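Local structure of variant surface glycoprotein MITat 1.13 (Trypanosoma brucei, 6Z8H) at residues A[269-273]-A[274-278]; A[298-301]-A[302-306]. The protein probably forms a coat on the parasite surface that lets the trypanosome evade host immunity through successive expression of antigenically distinct variants. One frame throughout, in Å; residues are numbered along the deposited sequence.

Contact 1 of 2, residues A[269-273]-A[274-278]; sequences KAIRS and AGAST
R272, whose CG meets S277 OG at 3.9 Å, turns one face of its guanidinium over K269, with K269 CA lying 3.5 Å above the guanidinium plane and offset toward its rim. The bend at chi3 (-57°) folds the chain back along the helix to reach that position. From there NE forms a salt bridge with E183 and NH1 a hydrogen bond with Y48. Past this arginine the backbone ends helix 260-273 in a Schellman motif: A276 N reaches back to I271 O at 3.1 Å, a nearly straight bond, while G275 N donates to R272 O at 2.9 Å from well above the carbonyl plane. G275 makes the reversal with a positive phi of 64°, a value that glycine adopts readily. The apolar contact that commonly accompanies the motif is made by I271 CG2 and A276 CB, 4.2 Å apart; CG2 stands anti to the backbone N, and this places it beside S277 OG as well, at 3.8 Å. One turn back, K269 O accepts from both S273 N and S273 OG, the hydroxyl approaching from above the carbonyl plane at 3.2 Å. I271 also packs on L108 and A112 of helix 78-129, and A276 on A105.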
# COMPACT_ATOMS: atom_id res chain seq x y z
N LYS A 269 -4.35 9.47 11.94
CA LYS A 269 -4.42 10.88 12.34
C LYS A 269 -3.47 11.73 11.51
O LYS A 269 -3.79 12.88 11.17
CB LYS A 269 -4.11 11.04 13.82
CG LYS A 269 -4.27 12.45 14.29
CD LYS A 269 -4.22 12.57 15.80
CE LYS A 269 -4.61 13.96 16.26
NZ LYS A 269 -4.41 14.16 17.72
N ALA A 270 -2.30 11.19 11.14
CA ALA A 270 -1.36 11.96 10.33
C ALA A 270 -1.95 12.38 9.00
O ALA A 270 -1.63 13.46 8.48
CB ALA A 270 -0.08 11.15 10.09
N ILE A 271 -2.81 11.54 8.42
CA ILE A 271 -3.44 11.90 7.16
C ILE A 271 -4.38 13.07 7.39
O ILE A 271 -4.37 14.05 6.64
CB ILE A 271 -4.19 10.70 6.56
CG1 ILE A 271 -3.24 9.54 6.25
CG2 ILE A 271 -4.93 11.14 5.28
CD1 ILE A 271 -3.97 8.28 5.84
N ARG A 272 -5.19 13.00 8.45
CA ARG A 272 -6.13 14.07 8.74
C ARG A 272 -5.41 15.37 9.10
O ARG A 272 -5.80 16.45 8.65
CB ARG A 272 -7.06 13.63 9.89
CG ARG A 272 -7.76 12.32 9.63
CD ARG A 272 -8.95 12.13 10.56
NE ARG A 272 -8.53 12.19 11.95
CZ ARG A 272 -8.11 11.15 12.66
NH1 ARG A 272 -8.05 9.94 12.12
NH2 ARG A 272 -7.73 11.33 13.91
N SER A 273 -4.32 15.28 9.85
CA SER A 273 -3.61 16.49 10.27
C SER A 273 -3.02 17.22 9.08
O SER A 273 -2.92 18.45 9.08
CB SER A 273 -2.51 16.13 11.26
OG SER A 273 -3.06 15.70 12.48
N ALA A 274 -2.64 16.48 8.04
CA ALA A 274 -2.10 17.08 6.82
C ALA A 274 -3.19 17.58 5.88
O ALA A 274 -2.88 18.19 4.85
CB ALA A 274 -1.22 16.06 6.10
N GLY A 275 -4.45 17.36 6.22
CA GLY A 275 -5.54 17.68 5.31
C GLY A 275 -5.53 16.87 4.04
O GLY A 275 -5.95 17.38 2.99
N ALA A 276 -5.06 15.62 4.11
CA ALA A 276 -4.81 14.80 2.94
C ALA A 276 -5.81 13.67 2.76
O ALA A 276 -5.54 12.73 2.00
CB ALA A 276 -3.39 14.24 2.99
N SER A 277 -6.96 13.73 3.45
CA SER A 277 -7.91 12.63 3.39
C SER A 277 -8.63 12.52 2.07
O SER A 277 -9.09 11.44 1.71
CB SER A 277 -8.93 12.77 4.52
OG SER A 277 -8.34 12.75 5.81
N THR A 278 -8.78 13.61 1.32
CA THR A 278 -9.60 13.60 0.10
C THR A 278 -8.87 14.35 -1.00
O THR A 278 -9.32 15.40 -1.47
CB THR A 278 -10.98 14.24 0.34
OG1 THR A 278 -10.86 15.57 0.87
CG2 THR A 278 -11.86 13.41 1.29

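Contact 2 of 2, residues A[298-301]-A[302-306]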
# COMPACT_ATOMS: atom_id res chain seq x y z
N LEU A 298 -11.32 36.13 -16.64
CA LEU A 298 -10.51 37.02 -17.47
C LEU A 298 -10.47 36.59 -18.93
O LEU A 298 -10.55 37.43 -19.83
CB LEU A 298 -9.10 37.16 -16.90
CG LEU A 298 -8.11 37.98 -17.71
CD1 LEU A 298 -8.64 39.41 -17.85
CD2 LEU A 298 -6.76 37.95 -17.02
N MET A 299 -10.23 35.31 -19.21
CA MET A 299 -10.23 34.84 -20.59
C MET A 299 -11.61 34.89 -21.24
O MET A 299 -11.68 35.01 -22.46
CB MET A 299 -9.53 33.47 -20.67
CG MET A 299 -9.27 32.96 -22.07
SD MET A 299 -8.35 34.09 -23.14
CE MET A 299 -6.72 34.09 -22.43
N VAL A 300 -12.70 34.83 -20.47
CA VAL A 300 -13.99 35.17 -21.07
C VAL A 300 -13.97 36.57 -21.66
O VAL A 300 -14.44 36.81 -22.78
CB VAL A 300 -15.13 35.00 -20.05
CG1 VAL A 300 -16.39 35.61 -20.60
CG2 VAL A 300 -15.34 33.52 -19.73
N ILE A 301 -13.41 37.53 -20.91
CA ILE A 301 -13.33 38.91 -21.40
C ILE A 301 -12.43 38.98 -22.63
O ILE A 301 -12.75 39.62 -23.63
CB ILE A 301 -12.80 39.82 -20.28
CG1 ILE A 301 -13.76 39.80 -19.09
CG2 ILE A 301 -12.62 41.26 -20.81
CD1 ILE A 301 -13.26 40.57 -17.88
N LYS A 302 -11.26 38.34 -22.55
CA LYS A 302 -10.29 38.46 -23.63
C LYS A 302 -10.80 37.81 -24.91
O LYS A 302 -10.62 38.36 -26.01
CB LYS A 302 -8.96 37.81 -23.20
CG LYS A 302 -8.22 38.56 -22.09
CD LYS A 302 -7.23 37.73 -21.32
CE LYS A 302 -5.92 37.68 -21.89
NZ LYS A 302 -5.29 39.02 -22.13
N ALA A 303 -11.39 36.62 -24.80
CA ALA A 303 -11.70 35.78 -25.95
C ALA A 303 -13.14 35.89 -26.40
O ALA A 303 -13.41 35.68 -27.59
CB ALA A 303 -11.38 34.31 -25.63
N LEU A 304 -14.08 36.16 -25.49
CA LEU A 304 -15.50 36.19 -25.83
C LEU A 304 -16.11 37.58 -25.84
O LEU A 304 -17.22 37.72 -26.36
CB LEU A 304 -16.30 35.27 -24.90
CG LEU A 304 -16.01 33.77 -25.08
CD1 LEU A 304 -16.64 32.93 -23.96
CD2 LEU A 304 -16.51 33.29 -26.43
N LEU A 305 -15.44 38.59 -25.28
CA LEU A 305 -15.94 39.96 -25.31
C LEU A 305 -15.04 40.88 -26.13
O LEU A 305 -15.13 42.11 -26.00
CB LEU A 305 -16.10 40.51 -23.89
CG LEU A 305 -17.17 39.82 -23.06
CD1 LEU A 305 -17.24 40.43 -21.66
CD2 LEU A 305 -18.53 39.91 -23.75
N ASN A 306 -14.16 40.32 -26.96
CA ASN A 306 -13.39 41.10 -27.94
C ASN A 306 -12.51 42.15 -27.25
O ASN A 306 -12.32 43.26 -27.75
CB ASN A 306 -14.31 41.76 -28.98
CG ASN A 306 -13.57 42.26 -30.23
OD1 ASN A 306 -12.63 41.60 -30.71
ND2 ASN A 306 -14.00 43.41 -30.78
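The closing turns of helix 294-304 bring K302 against L298 and M299, one turn earlier, and its aliphatic chain crosses both of theirs obliquely. K302 CD lies 3.7 Å from L298 CG, and farther out K302 CE comes within 3.7 Å of M299 CE. Bends at chi3 and chi4 (87° and 55°) then carry the ammonium away from the helix to a salt bridge with E311 and to the carbonyl oxygens of P308 and A310, so that a largely buried lysine has its charge met while its methylenes serve as packing surface. M299 is itself folded at chi2 and chi3, which brings the thioether forward over the following turn and sets M299 SD 3.9 Å from A303 CB. Regular alpha-helical bonding runs beneath these side chains: K302 N donates to L298 O, and A303 N and L304 N follow with M299 O and V300 O. The pattern then slackens, for L305 N divides itself between V300 O at 3.2 Å and I301 O at 3.3 Å, both weak. I301 packs on V321 and V300 on A324 of helix 318-329, while V300 and M299 share P86 of helix 78-129 and M299 also meets L85. On the dimer side, L380 of the second subunit packs against K302 and A303, and A376 of that subunit against M299.

Followed from the N terminus, the chain first builds the long helices 34-75 and 78-129, then the five-stranded sheet, and only afterwards reaches these two sites. Contact 1 ends helix 260-273 and turns the chain along the middle of the long-helix pair; passing helix 287-291, the chain enters helix 294-304, whose final turns are contact 2. The two are in series, neither nested nor crossed, and each closes only a local turn. The centres of contact 1 and contact 2 are about 39 Å apart, and the nearest atoms of contact 1 and contact 2 about 26 Å apart. Both contacts pack on helix 78-129: contact 1 ties the chain to it and to helix 34-75, contact 2 joins it to helix 318-329 and to the second subunit.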